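Local coordinates for putative calcium binding protein (Streptomyces coelicolor, PDB 3AKB) that binds calcium through EF-hand loops and may take part in calcium-mediated regulation in this bacterium, at residues Q47-G52 and R97-A102; F37-R42 and L104-T109; H20-D25 and D69-R74; E54-G59 and D90-M95. The protein carries 2 engineered substitutions. All coordinates share one frame; numbering follows the deposited sequence.

Contact 1 of 4, residues Q47-G52 and R97-A102. With CA (calcium ion), chain D.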
loop_
_atom_site.group_PDB
_atom_site.type_symbol
_atom_site.label_atom_id
_atom_site.label_comp_id
_atom_site.label_asym_id
_atom_site.label_seq_id
_atom_site.Cartn_x
_atom_site.Cartn_y
_atom_site.Cartn_z
ATOM N N GLN A 47 -2.893 3.943 -15.873
ATOM C CA GLN A 47 -1.460 4.157 -16.090
ATOM C C GLN A 47 -0.804 4.820 -14.887
ATOM O O GLN A 47 0.325 4.451 -14.512
ATOM C CB GLN A 47 -1.205 4.939 -17.388
ATOM C CG GLN A 47 -1.556 4.150 -18.628
ATOM C CD GLN A 47 -0.733 2.897 -18.724
ATOM O OE1 GLN A 47 -1.229 1.784 -18.523
ATOM N NE2 GLN A 47 0.565 3.064 -18.951
ATOM N N ALA A 48 -1.514 5.764 -14.244
ATOM C CA ALA A 48 -0.947 6.436 -13.085
ATOM C C ALA A 48 -0.824 5.460 -11.918
ATOM O O ALA A 48 0.119 5.567 -11.152
ATOM C CB ALA A 48 -1.773 7.659 -12.689
ATOM N N LEU A 49 -1.767 4.524 -11.774
ATOM C CA LEU A 49 -1.674 3.547 -10.691
ATOM C C LEU A 49 -0.506 2.579 -10.881
ATOM O O LEU A 49 0.250 2.334 -9.951
ATOM C CB LEU A 49 -2.981 2.785 -10.477
ATOM C CG LEU A 49 -3.003 1.987 -9.166
ATOM C CD1 LEU A 49 -3.123 2.941 -7.987
ATOM C CD2 LEU A 49 -4.147 1.004 -9.194
ATOM N N TYR A 50 -0.343 2.052 -12.088
ATOM C CA TYR A 50 0.823 1.187 -12.354
ATOM C C TYR A 50 2.117 1.946 -12.161
ATOM O O TYR A 50 3.053 1.414 -11.573
ATOM C CB TYR A 50 0.737 0.598 -13.761
ATOM C CG TYR A 50 -0.143 -0.615 -13.855
ATOM C CD1 TYR A 50 0.256 -1.808 -13.264
ATOM C CD2 TYR A 50 -1.370 -0.579 -14.535
ATOM C CE1 TYR A 50 -0.538 -2.954 -13.337
ATOM C CE2 TYR A 50 -2.175 -1.718 -14.633
ATOM C CZ TYR A 50 -1.747 -2.919 -14.031
ATOM O OH TYR A 50 -2.506 -4.064 -14.096
ATOM N N GLY A 51 2.197 3.178 -12.648
ATOM C CA GLY A 51 3.403 3.974 -12.453
ATOM C C GLY A 51 3.725 4.180 -10.980
ATOM O O GLY A 51 4.885 4.060 -10.550
ATOM N N GLY A 52 2.703 4.497 -10.192
ATOM C CA GLY A 52 2.939 4.702 -8.761
ATOM C C GLY A 52 3.339 3.427 -8.049
ATOM O O GLY A 52 4.193 3.442 -7.171
ATOM N N ARG A 97 3.726 8.110 -2.078
ATOM C CA ARG A 97 2.711 9.109 -2.335
ATOM C C ARG A 97 2.148 9.025 -3.775
ATOM O O ARG A 97 0.949 9.129 -3.947
ATOM C CB ARG A 97 3.233 10.530 -2.050
ATOM C CG ARG A 97 2.112 11.540 -2.020
ATOM C CD ARG A 97 2.607 12.962 -1.769
ATOM N NE ARG A 97 2.946 13.149 -0.359
ATOM C CZ ARG A 97 2.098 13.519 0.587
ATOM N NH1 ARG A 97 0.823 13.718 0.320
ATOM N NH2 ARG A 97 2.541 13.682 1.821
ATOM N N PRO A 98 2.997 8.834 -4.808
ATOM C CA PRO A 98 2.385 8.710 -6.154
ATOM C C PRO A 98 1.396 7.552 -6.261
ATOM O O PRO A 98 0.305 7.723 -6.843
ATOM C CB PRO A 98 3.602 8.498 -7.070
ATOM C CG PRO A 98 4.697 9.249 -6.292
ATOM C CD PRO A 98 4.471 8.865 -4.875
ATOM N N PHE A 99 1.746 6.406 -5.674
ATOM C CA PHE A 99 0.812 5.277 -5.634
ATOM C C PHE A 99 -0.472 5.643 -4.884
ATOM O O PHE A 99 -1.582 5.394 -5.355
ATOM C CB PHE A 99 1.449 4.050 -4.973
ATOM C CG PHE A 99 0.496 2.885 -4.812
ATOM C CD1 PHE A 99 0.102 2.138 -5.921
ATOM C CD2 PHE A 99 -0.007 2.546 -3.555
ATOM C CE1 PHE A 99 -0.784 1.058 -5.779
ATOM C CE2 PHE A 99 -0.884 1.463 -3.411
ATOM C CZ PHE A 99 -1.263 0.727 -4.517
ATOM N N LEU A 100 -0.319 6.216 -3.698
ATOM C CA LEU A 100 -1.491 6.538 -2.880
ATOM C C LEU A 100 -2.378 7.609 -3.529
ATOM O O LEU A 100 -3.603 7.522 -3.499
ATOM C CB LEU A 100 -1.059 6.930 -1.463
ATOM C CG LEU A 100 -0.329 5.828 -0.671
ATOM C CD1 LEU A 100 0.271 6.419 0.615
ATOM C CD2 LEU A 100 -1.250 4.670 -0.335
ATOM N N HIS A 101 -1.754 8.595 -4.165
ATOM C CA HIS A 101 -2.515 9.603 -4.898
ATOM C C HIS A 101 -3.309 8.982 -6.042
ATOM O O HIS A 101 -4.497 9.280 -6.254
ATOM C CB HIS A 101 -1.561 10.656 -5.442
ATOM C CG HIS A 101 -2.247 11.844 -6.042
ATOM N ND1 HIS A 101 -2.491 12.002 -7.393
ATOM C CD2 HIS A 101 -2.749 12.949 -5.442
ATOM C CE1 HIS A 101 -3.120 13.150 -7.587
ATOM N NE2 HIS A 101 -3.277 13.746 -6.423
ATOM N N ALA A 102 -2.637 8.105 -6.788
ATOM C CA ALA A 102 -3.285 7.407 -7.906
ATOM C C ALA A 102 -4.415 6.480 -7.456
ATOM O O ALA A 102 -5.443 6.356 -8.141
ATOM C CB ALA A 102 -2.238 6.639 -8.717
HETATM CA CA CA D . 2.130 1.808 -19.344
HETATM O O HOH W 1 4.487 5.519 -5.203
#

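Contact 2 of 4, residues F37-R42 and L104-T109. With CA (calcium ion), chain C.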
loop_
_atom_site.group_PDB
_atom_site.type_symbol
_atom_site.label_atom_id
_atom_site.label_comp_id
_atom_site.label_asym_id
_atom_site.label_seq_id
_atom_site.Cartn_x
_atom_site.Cartn_y
_atom_site.Cartn_z
ATOM N N PHE A 37 -12.628 -1.531 -9.156
ATOM C CA PHE A 37 -13.300 -0.276 -9.516
ATOM C C PHE A 37 -13.687 -0.163 -11.000
ATOM O O PHE A 37 -14.269 0.835 -11.415
ATOM C CB PHE A 37 -12.447 0.898 -9.062
ATOM C CG PHE A 37 -12.477 1.080 -7.585
ATOM C CD1 PHE A 37 -13.537 1.764 -6.986
ATOM C CD2 PHE A 37 -11.504 0.486 -6.780
ATOM C CE1 PHE A 37 -13.576 1.884 -5.597
ATOM C CE2 PHE A 37 -11.555 0.586 -5.387
ATOM C CZ PHE A 37 -12.576 1.289 -4.798
ATOM N N GLY A 38 -13.366 -1.178 -11.792
ATOM C CA GLY A 38 -13.715 -1.132 -13.221
ATOM C C GLY A 38 -13.015 -0.039 -13.996
ATOM O O GLY A 38 -13.567 0.504 -14.991
ATOM N N VAL A 39 -11.795 0.265 -13.572
ATOM C CA VAL A 39 -10.960 1.277 -14.219
ATOM C C VAL A 39 -9.972 0.566 -15.141
ATOM O O VAL A 39 -9.279 -0.356 -14.717
ATOM C CB VAL A 39 -10.228 2.160 -13.187
ATOM C CG1 VAL A 39 -9.243 3.109 -13.866
ATOM C CG2 VAL A 39 -11.238 2.910 -12.345
ATOM N N ALA A 40 -9.952 0.965 -16.409
ATOM C CA ALA A 40 -9.117 0.284 -17.408
ATOM C C ALA A 40 -7.630 0.505 -17.196
ATOM O O ALA A 40 -7.186 1.611 -16.879
ATOM C CB ALA A 40 -9.505 0.719 -18.828
ATOM N N ALA A 41 -6.852 -0.551 -17.425
ATOM C CA ALA A 41 -5.416 -0.454 -17.306
ATOM C C ALA A 41 -4.837 0.654 -18.186
ATOM O O ALA A 41 -3.927 1.337 -17.769
ATOM C CB ALA A 41 -4.763 -1.792 -17.622
ATOM N N ARG A 42 -5.390 0.797 -19.400
ATOM C CA ARG A 42 -4.875 1.722 -20.390
ATOM C C ARG A 42 -5.354 3.156 -20.201
ATOM O O ARG A 42 -4.848 4.042 -20.878
ATOM C CB ARG A 42 -5.203 1.227 -21.815
ATOM C CG ARG A 42 -4.351 0.007 -22.157
ATOM C CD ARG A 42 -4.630 -0.592 -23.515
ATOM N NE ARG A 42 -3.751 -1.741 -23.699
ATOM C CZ ARG A 42 -3.354 -2.215 -24.880
ATOM N NH1 ARG A 42 -3.736 -1.619 -26.003
ATOM N NH2 ARG A 42 -2.531 -3.268 -24.919
ATOM N N LEU A 104 -6.258 6.937 -4.741
ATOM C CA LEU A 104 -7.419 7.781 -4.451
ATOM C C LEU A 104 -8.197 8.130 -5.719
ATOM O O LEU A 104 -9.428 8.176 -5.718
ATOM C CB LEU A 104 -7.005 9.073 -3.731
ATOM C CG LEU A 104 -6.603 8.803 -2.274
ATOM C CD1 LEU A 104 -5.853 9.953 -1.683
ATOM C CD2 LEU A 104 -7.819 8.523 -1.359
ATOM N N GLY A 105 -7.477 8.395 -6.804
ATOM C CA GLY A 105 -8.147 8.724 -8.076
ATOM C C GLY A 105 -8.986 7.562 -8.569
ATOM O O GLY A 105 -10.105 7.747 -9.068
ATOM N N VAL A 106 -8.439 6.356 -8.450
ATOM C CA VAL A 106 -9.177 5.164 -8.858
ATOM C C VAL A 106 -10.442 4.931 -8.043
ATOM O O VAL A 106 -11.482 4.512 -8.597
ATOM C CB VAL A 106 -8.255 3.912 -8.820
ATOM C CG1 VAL A 106 -9.024 2.631 -9.024
ATOM C CG2 VAL A 106 -7.189 4.035 -9.881
ATOM N N ALA A 107 -10.338 5.185 -6.734
ATOM C CA ALA A 107 -11.434 4.919 -5.805
ATOM C C ALA A 107 -12.475 6.054 -5.724
ATOM O O ALA A 107 -13.494 5.922 -5.028
ATOM C CB ALA A 107 -10.879 4.579 -4.407
ATOM N N ASP A 108 -12.212 7.160 -6.413
ATOM C CA ASP A 108 -13.161 8.273 -6.521
ATOM C C ASP A 108 -14.131 7.985 -7.664
ATOM O O ASP A 108 -13.817 8.218 -8.821
ATOM C CB ASP A 108 -12.391 9.575 -6.766
ATOM C CG ASP A 108 -13.299 10.744 -7.079
ATOM O OD1 ASP A 108 -14.526 10.622 -6.843
ATOM O OD2 ASP A 108 -12.768 11.805 -7.494
ATOM N N THR A 109 -15.296 7.445 -7.332
ATOM C CA THR A 109 -16.183 6.893 -8.346
ATOM C C THR A 109 -17.078 7.941 -9.010
ATOM O O THR A 109 -17.600 7.697 -10.101
ATOM C CB THR A 109 -17.043 5.759 -7.790
ATOM O OG1 THR A 109 -17.944 6.274 -6.804
ATOM C CG2 THR A 109 -16.175 4.665 -7.204
HETATM CA CA CA C . -15.874 10.877 -4.986
HETATM O O HOH W 2 -16.615 8.684 -5.012
HETATM O O HOH W 3 -17.484 11.104 -3.298
#

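Contact 3 of 4, residues H20-D25 and D69-R74. With CA (calcium ion), chain H; CA (calcium ion), chain E; CA (calcium ion), chain F.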
loop_
_atom_site.group_PDB
_atom_site.type_symbol
_atom_site.label_atom_id
_atom_site.label_comp_id
_atom_site.label_asym_id
_atom_site.label_seq_id
_atom_site.Cartn_x
_atom_site.Cartn_y
_atom_site.Cartn_z
ATOM N N HIS A 20 8.517 -13.982 -1.039
ATOM C CA HIS A 20 9.428 -12.915 -1.382
ATOM C C HIS A 20 8.655 -11.840 -2.114
ATOM O O HIS A 20 7.650 -12.136 -2.748
ATOM C CB HIS A 20 10.618 -13.438 -2.217
ATOM C CG HIS A 20 10.251 -13.970 -3.571
ATOM N ND1 HIS A 20 10.138 -15.319 -3.835
ATOM C CD2 HIS A 20 10.043 -13.335 -4.750
ATOM C CE1 HIS A 20 9.825 -15.491 -5.111
ATOM N NE2 HIS A 20 9.787 -14.303 -5.694
ATOM N N ILE A 21 9.127 -10.605 -2.010
ATOM C CA ILE A 21 8.464 -9.463 -2.644
ATOM C C ILE A 21 9.145 -9.194 -3.989
ATOM O O ILE A 21 10.380 -9.044 -4.033
ATOM C CB ILE A 21 8.535 -8.220 -1.744
ATOM C CG1 ILE A 21 7.929 -8.547 -0.365
ATOM C CG2 ILE A 21 7.788 -7.053 -2.399
ATOM C CD1 ILE A 21 8.384 -7.644 0.759
ATOM N N ASP A 22 8.330 -9.160 -5.052
ATOM C CA ASP A 22 8.727 -8.878 -6.449
ATOM C C ASP A 22 7.984 -7.648 -6.951
ATOM O O ASP A 22 6.950 -7.259 -6.405
ATOM C CB ASP A 22 8.198 -9.972 -7.416
ATOM C CG ASP A 22 8.942 -11.261 -7.349
ATOM O OD1 ASP A 22 10.192 -11.307 -7.219
ATOM O OD2 ASP A 22 8.218 -12.271 -7.451
ATOM N N ARG A 23 8.459 -7.096 -8.071
ATOM C CA ARG A 23 7.696 -6.044 -8.733
ATOM C C ARG A 23 6.291 -6.563 -9.031
ATOM O O ARG A 23 5.341 -5.812 -8.951
ATOM C CB ARG A 23 8.370 -5.562 -10.013
ATOM C CG ARG A 23 7.719 -4.308 -10.577
ATOM C CD ARG A 23 8.344 -3.923 -11.886
ATOM N NE ARG A 23 7.848 -4.774 -12.955
ATOM C CZ ARG A 23 8.008 -4.512 -14.244
ATOM N NH1 ARG A 23 8.687 -3.426 -14.632
ATOM N NH2 ARG A 23 7.511 -5.361 -15.127
ATOM N N SER A 24 6.173 -7.847 -9.357
ATOM C CA SER A 24 4.879 -8.424 -9.741
ATOM C C SER A 24 3.870 -8.420 -8.589
ATOM O O SER A 24 2.656 -8.385 -8.817
ATOM C CB SER A 24 5.012 -9.819 -10.319
ATOM O OG SER A 24 5.581 -10.682 -9.374
ATOM N N ASP A 25 4.339 -8.426 -7.346
ATOM C CA ASP A 25 3.402 -8.308 -6.214
ATOM C C ASP A 25 2.681 -6.974 -6.288
ATOM O O ASP A 25 1.458 -6.890 -6.056
ATOM C CB ASP A 25 4.156 -8.384 -4.882
ATOM C CG ASP A 25 4.534 -9.812 -4.458
ATOM O OD1 ASP A 25 3.650 -10.708 -4.371
ATOM O OD2 ASP A 25 5.747 -10.034 -4.193
ATOM N N ASP A 69 19.070 -8.781 -6.519
ATOM C CA ASP A 69 18.432 -9.738 -7.403
ATOM C C ASP A 69 16.967 -9.401 -7.674
ATOM O O ASP A 69 16.282 -10.163 -8.341
ATOM C CB ASP A 69 18.593 -11.175 -6.892
ATOM C CG ASP A 69 17.771 -11.474 -5.639
ATOM O OD1 ASP A 69 17.268 -10.524 -4.966
ATOM O OD2 ASP A 69 17.620 -12.685 -5.326
ATOM N N GLN A 70 16.497 -8.261 -7.151
ATOM C CA GLN A 70 15.129 -7.777 -7.428
ATOM C C GLN A 70 14.027 -8.726 -6.922
ATOM O O GLN A 70 12.935 -8.839 -7.498
ATOM C CB GLN A 70 15.006 -7.397 -8.923
ATOM C CG GLN A 70 15.923 -6.206 -9.276
ATOM C CD GLN A 70 16.056 -5.933 -10.770
ATOM O OE1 GLN A 70 15.552 -6.685 -11.608
ATOM N NE2 GLN A 70 16.753 -4.849 -11.096
ATOM N N ARG A 71 14.365 -9.436 -5.844
ATOM C CA ARG A 71 13.445 -10.176 -4.985
ATOM C C ARG A 71 13.818 -9.729 -3.571
ATOM O O ARG A 71 15.019 -9.626 -3.227
ATOM C CB ARG A 71 13.640 -11.698 -5.092
ATOM C CG ARG A 71 13.266 -12.311 -6.440
ATOM C CD ARG A 71 13.433 -13.823 -6.409
ATOM N NE ARG A 71 14.846 -14.147 -6.410
ATOM C CZ ARG A 71 15.525 -14.449 -7.504
ATOM N NH1 ARG A 71 14.890 -14.481 -8.672
ATOM N NH2 ARG A 71 16.820 -14.729 -7.428
ATOM N N ILE A 72 12.820 -9.418 -2.755
ATOM C CA ILE A 72 13.088 -9.113 -1.347
ATOM C C ILE A 72 12.612 -10.298 -0.524
ATOM O O ILE A 72 11.412 -10.564 -0.442
ATOM C CB ILE A 72 12.321 -7.861 -0.877
ATOM C CG1 ILE A 72 12.700 -6.651 -1.742
ATOM C CG2 ILE A 72 12.599 -7.598 0.613
ATOM C CD1 ILE A 72 11.732 -5.452 -1.596
ATOM N N THR A 73 13.556 -11.036 0.059
ATOM C CA THR A 73 13.215 -12.188 0.879
ATOM C C THR A 73 12.671 -11.765 2.245
ATOM O O THR A 73 12.875 -10.618 2.672
ATOM C CB THR A 73 14.434 -13.109 1.092
ATOM O OG1 THR A 73 15.467 -12.373 1.744
ATOM C CG2 THR A 73 14.949 -13.640 -0.222
ATOM N N ARG A 74 11.971 -12.697 2.899
ATOM C CA ARG A 74 11.583 -12.531 4.294
ATOM C C ARG A 74 12.778 -12.081 5.129
ATOM O O ARG A 74 12.684 -11.104 5.876
ATOM C CB ARG A 74 11.026 -13.845 4.828
ATOM C CG ARG A 74 10.066 -13.701 6.010
ATOM C CD ARG A 74 9.415 -15.041 6.331
ATOM N NE ARG A 74 8.502 -15.491 5.280
ATOM C CZ ARG A 74 7.212 -15.177 5.218
ATOM N NH1 ARG A 74 6.668 -14.394 6.146
ATOM N NH2 ARG A 74 6.463 -15.645 4.226
HETATM CA CA CA H . 9.395 -14.053 -7.617
HETATM CA CA CA E . 5.509 -12.406 -3.705
HETATM CA CA CA F . 17.226 -9.845 -2.728
HETATM O O HOH W 4 12.169 -11.081 -9.235
HETATM O O HOH W 5 6.017 -12.720 -5.988
HETATM O O HOH W 6 10.979 -7.860 -9.207
HETATM O O HOH W 7 17.354 -12.324 -2.348
#

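Contact 4 of 4, residues E54-G59 and D90-M95. Engineered in segment 90-95: Met95 (natural residue Ile).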
loop_
_atom_site.group_PDB
_atom_site.type_symbol
_atom_site.label_atom_id
_atom_site.label_comp_id
_atom_site.label_asym_id
_atom_site.label_seq_id
_atom_site.Cartn_x
_atom_site.Cartn_y
_atom_site.Cartn_z
ATOM N N GLU A 54 4.935 0.904 -9.390
ATOM C CA GLU A 54 6.333 0.601 -9.767
ATOM C C GLU A 54 7.309 1.456 -8.943
ATOM O O GLU A 54 8.376 0.966 -8.500
ATOM C CB GLU A 54 6.559 0.778 -11.270
ATOM C CG GLU A 54 7.911 0.207 -11.770
ATOM C CD GLU A 54 9.103 1.137 -11.604
ATOM O OE1 GLU A 54 8.905 2.329 -11.311
ATOM O OE2 GLU A 54 10.254 0.658 -11.776
ATOM N N ALA A 55 6.955 2.725 -8.750
ATOM C CA ALA A 55 7.808 3.617 -7.971
ATOM C C ALA A 55 7.904 3.158 -6.509
ATOM O O ALA A 55 8.965 3.260 -5.896
ATOM C CB ALA A 55 7.280 5.038 -8.060
ATOM N N LEU A 56 6.803 2.646 -5.971
ATOM C CA LEU A 56 6.821 2.159 -4.588
ATOM C C LEU A 56 7.700 0.917 -4.494
ATOM O O LEU A 56 8.456 0.779 -3.542
ATOM C CB LEU A 56 5.408 1.890 -4.074
ATOM C CG LEU A 56 5.228 1.403 -2.629
ATOM C CD1 LEU A 56 6.075 2.209 -1.651
ATOM C CD2 LEU A 56 3.758 1.507 -2.272
ATOM N N TRP A 57 7.568 0.005 -5.457
ATOM C CA TRP A 57 8.455 -1.127 -5.532
ATOM C C TRP A 57 9.918 -0.681 -5.511
ATOM O O TRP A 57 10.705 -1.229 -4.741
ATOM C CB TRP A 57 8.156 -1.943 -6.806
ATOM C CG TRP A 57 9.340 -2.750 -7.240
ATOM C CD1 TRP A 57 10.102 -2.550 -8.365
ATOM C CD2 TRP A 57 9.925 -3.871 -6.546
ATOM N NE1 TRP A 57 11.110 -3.492 -8.430
ATOM C CE2 TRP A 57 11.032 -4.304 -7.322
ATOM C CE3 TRP A 57 9.619 -4.553 -5.351
ATOM C CZ2 TRP A 57 11.828 -5.400 -6.946
ATOM C CZ3 TRP A 57 10.433 -5.632 -4.972
ATOM C CH2 TRP A 57 11.518 -6.047 -5.770
ATOM N N GLN A 58 10.283 0.286 -6.355
ATOM C CA GLN A 58 11.683 0.745 -6.386
ATOM C C GLN A 58 12.091 1.333 -5.047
ATOM O O GLN A 58 13.229 1.149 -4.617
ATOM C CB GLN A 58 11.941 1.761 -7.491
ATOM C CG GLN A 58 11.741 1.203 -8.899
ATOM C CD GLN A 58 12.651 0.019 -9.292
ATOM O OE1 GLN A 58 12.442 -0.610 -10.343
ATOM N NE2 GLN A 58 13.636 -0.302 -8.457
ATOM N N GLY A 59 11.163 2.006 -4.380
ATOM C CA GLY A 59 11.467 2.575 -3.060
ATOM C C GLY A 59 11.749 1.474 -2.058
ATOM O O GLY A 59 12.677 1.571 -1.252
ATOM N N ASP A 90 8.535 8.624 7.270
ATOM C CA ASP A 90 7.984 9.702 6.439
ATOM C C ASP A 90 8.609 9.710 5.047
ATOM O O ASP A 90 7.920 9.939 4.055
ATOM C CB ASP A 90 8.211 11.071 7.095
ATOM C CG ASP A 90 7.183 11.399 8.159
ATOM O OD1 ASP A 90 6.512 10.473 8.672
ATOM O OD2 ASP A 90 7.065 12.609 8.478
ATOM N N ARG A 91 9.918 9.487 4.978
ATOM C CA ARG A 91 10.597 9.422 3.684
ATOM C C ARG A 91 10.066 8.242 2.856
ATOM O O ARG A 91 9.817 8.369 1.650
ATOM C CB ARG A 91 12.115 9.333 3.873
ATOM C CG ARG A 91 12.819 10.696 3.946
ATOM C CD ARG A 91 14.215 10.586 3.339
ATOM N NE ARG A 91 15.184 10.252 4.361
ATOM C CZ ARG A 91 16.432 9.851 4.144
ATOM N NH1 ARG A 91 16.919 9.707 2.914
ATOM N NH2 ARG A 91 17.197 9.579 5.187
ATOM N N PHE A 92 9.870 7.099 3.505
ATOM C CA PHE A 92 9.308 5.960 2.785
ATOM C C PHE A 92 7.887 6.263 2.305
ATOM O O PHE A 92 7.553 6.002 1.152
ATOM C CB PHE A 92 9.324 4.685 3.617
ATOM C CG PHE A 92 8.785 3.481 2.871
ATOM C CD1 PHE A 92 9.446 2.981 1.758
ATOM C CD2 PHE A 92 7.632 2.856 3.294
ATOM C CE1 PHE A 92 8.953 1.858 1.079
ATOM C CE2 PHE A 92 7.131 1.716 2.613
ATOM C CZ PHE A 92 7.793 1.238 1.494
ATOM N N ALA A 93 7.065 6.845 3.186
ATOM C CA ALA A 93 5.696 7.231 2.816
ATOM C C ALA A 93 5.669 8.198 1.641
ATOM O O ALA A 93 4.761 8.113 0.802
ATOM C CB ALA A 93 4.963 7.819 4.005
ATOM N N GLU A 94 6.646 9.108 1.563
ATOM C CA GLU A 94 6.769 9.951 0.389
ATOM C C GLU A 94 7.041 9.174 -0.895
ATOM O O GLU A 94 6.560 9.575 -1.962
ATOM C CB GLU A 94 7.805 11.073 0.572
ATOM C CG GLU A 94 7.396 12.139 1.577
ATOM C CD GLU A 94 6.040 12.797 1.273
ATOM O OE1 GLU A 94 5.765 13.099 0.090
ATOM O OE2 GLU A 94 5.247 12.984 2.227
ATOM N N MET A 95 7.805 8.083 -0.815
ATOM C CA MET A 95 8.044 7.240 -2.010
ATOM C C MET A 95 6.743 6.560 -2.449
ATOM O O MET A 95 6.569 6.248 -3.634
ATOM C CB MET A 95 9.150 6.208 -1.749
ATOM C CG MET A 95 10.502 6.847 -1.452
ATOM S SD MET A 95 11.400 7.335 -2.945
ATOM C CE MET A 95 12.051 5.820 -3.649
#

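Contact 1 of 4, residues Q47-G52 and R97-A102
The ring of Phe99 is the one flat group in this packing, and its neighbours across the contact meet it at a slant. Leu49 CD1 lies 3.7 Å from Phe99 CE1, neither stacked on a face nor set against the edge, and Gly52 C takes a similarly oblique position. A chi1 of 176° sets Phe99 CG opposite the backbone N and sends the ring alongside Leu49, while at the base of the side chain Phe99 CB rests 3.6 Å from Gly52 O. Leu49 CD1 also approaches Ala102 CB, at 3.9 Å. The axes of the two segments, taken from helices 44-64 and 89-107, approach to 7.8 Å at 153°, nearly antiparallel. So close an approach depends on Gly52, since a CB built on it would fall 2.6 Å from Phe99 CA. With an alanine at Phe99, Leu49 CD1 would lose its ring partner and a gap would be likely to open toward Ala53 and Leu56, which the ring also touches. The methyl of Ala102 sits on the backbone of the other helix, 3.6 Å from Ala48 O. No direct hydrogen bond crosses. Instead, a water donates to Gly52 O and accepts from Phe99 N, both at 2.9 Å; the helix is kinked here, where Phe99 N has no bond to the preceding turn, and the water takes up that N-H.

Contact 2 of 4, residues F37-R42 and L104-T109
Phe37 lays its ring over the end of helix 89-107, and the clearest interaction is a CH-pi contact: Ala107 CA stands over one face, 3.9 Å from the ring centroid and 18° off the normal, displaced toward the rim. Thr109 CG2 comes to the same ring from a different direction, near its plane at the edge, 3.9 Å from Phe37 CD1.

Apolar packing surrounds this. Ala107 CB touches Phe37 CZ at 3.7 Å. Val106 turns CG1 anti to its backbone N (chi1 171°), which carries that methyl to Phe37 CB at 3.8 Å, while Val39 CG2 reaches the same CG1 at 4.0 Å. Gly38 (phi 65°) ends helix 23-37 in a Schellman motif, and the side chains of Phe37 and Val39 on either side of it both meet Val106. Asp119 and Arg122 of helix 117-126 also touch the ring. Cut back to an alanine, Phe37 would no longer cover Ala107 CA and Thr109 CG2, and a gap would probably open beside the calcium loop.

Asp108 and Thr109 N serve the calcium site rather than the contact. Asp108 OD1 binds the ion at 2.3 Å, alongside Asp110, Asp112 and Ala114 of this EF-hand loop, and Thr109 N donates to a water that is itself a calcium ligand.

With no hydrogen bond between the segments, their mutual hold is dispersive, and the apolar packing lies against the turn that presents Asp108 to the metal.

Contact 3 of 4, residues H20-D25 and D69-R74
Ile21 and Ile72 form an antiparallel hydrogen-bonded pair: Ile21 N donates to Ile72 O and Ile72 N to Ile21 O, both at 2.8 Å and nearly straight (167° and 165°). Their side chains lie together on one face of the short ribbon, Ile21 CB to Ile72 CB 3.9 Å; Phe10 and Phe13 cover Ile21, and Trp57 and Leu60 cover Ile72. His20 is on the other face. There Arg71 CD lies over its ring, a CH-pi contact 3.9 Å from the centroid, while Arg71 CG runs beside Asp22 OD1. One water bridges Asp22 OD1 and Gln70 O, and another links Arg23 N to the same carbonyl. His20 NE2 and Asp22 also hold a second calcium, separate from the one in the EF-hand loop, although a distance of 2.0 Å from His20 NE2 is short enough for calcium to make that site's geometry doubtful. Each segment also serves a loop ion: His20 O and both Asp25 carboxylate oxygens bind one, while Asp69 OD1, which accepts from Arg71 N in an Asx turn, and Arg71 O bind the other, at 2.3 Å each. Coupling two calcium loops through a pair of isoleucines is the short beta-scaffold characteristic of paired EF-hands.

Contact 4 of 4, residues E54-G59 and D90-M95
Leu56 and Phe92 each set CG anti to the backbone N (chi1 of Phe92 -178°), which swings both side chains from the flanks of their helices toward each other, where they cross at about a right angle. Leu56 CD1 meets Phe92 CZ at 3.7 Å, obliquely to the ring. The edge of that ring is turned to the other backbone instead, with Gly59 C near its plane and 4.2 Å from Phe92 CE1. Met95, an engineered residue replacing the natural isoleucine, bends at chi2 (-82°) and again at chi3, folding its methyl onto the neighbouring helix: Met95 CE stands 3.3 Å from Gly59 CA, tighter than usual van der Waals contact. Gly59 offers only a bare CA here; a CB built on it would lie 3.1 Å from Met95 CB. The axes of the two segments are 9.5 Å apart and run 149° to each other, an antiparallel pairing within helices 44-64 and 89-107. Leu60 and Ile63 also touch Phe92, and Phe26 of helix 23-37 covers Leu56, while Ala93 faces helix 151-161. With no hydrogen bond or salt bridge across the segments, the hold is van der Waals, from the Leu56-Phe92 pair and, in this engineered form, the close Met95-Gly59 contact.

How the contacts relate
Contacts 1 and 4 are successive parts of one antiparallel pairing of helices 44-64 and 89-107, joined where Phe99 CD2 meets Leu56 CD2 at 4.1 Å. Contact 4 is buried and contact 1 partly so, both centred about 10 Å from the chain's centre. In both a glycine lies at the interface, in contact 4 against the engineered Met95, but the segment axes stand closer in contact 1, where a water also bridges the backbones. Contacts 2 and 3, partly buried, lie about 15-16 Å out, beside calcium loops. Contact 2 uses the far end of helix 89-107 and is apolar; contact 3 alone has direct hydrogen bonds across its segments, and both sides supply calcium ligands. Trp57 connects it to contact 4.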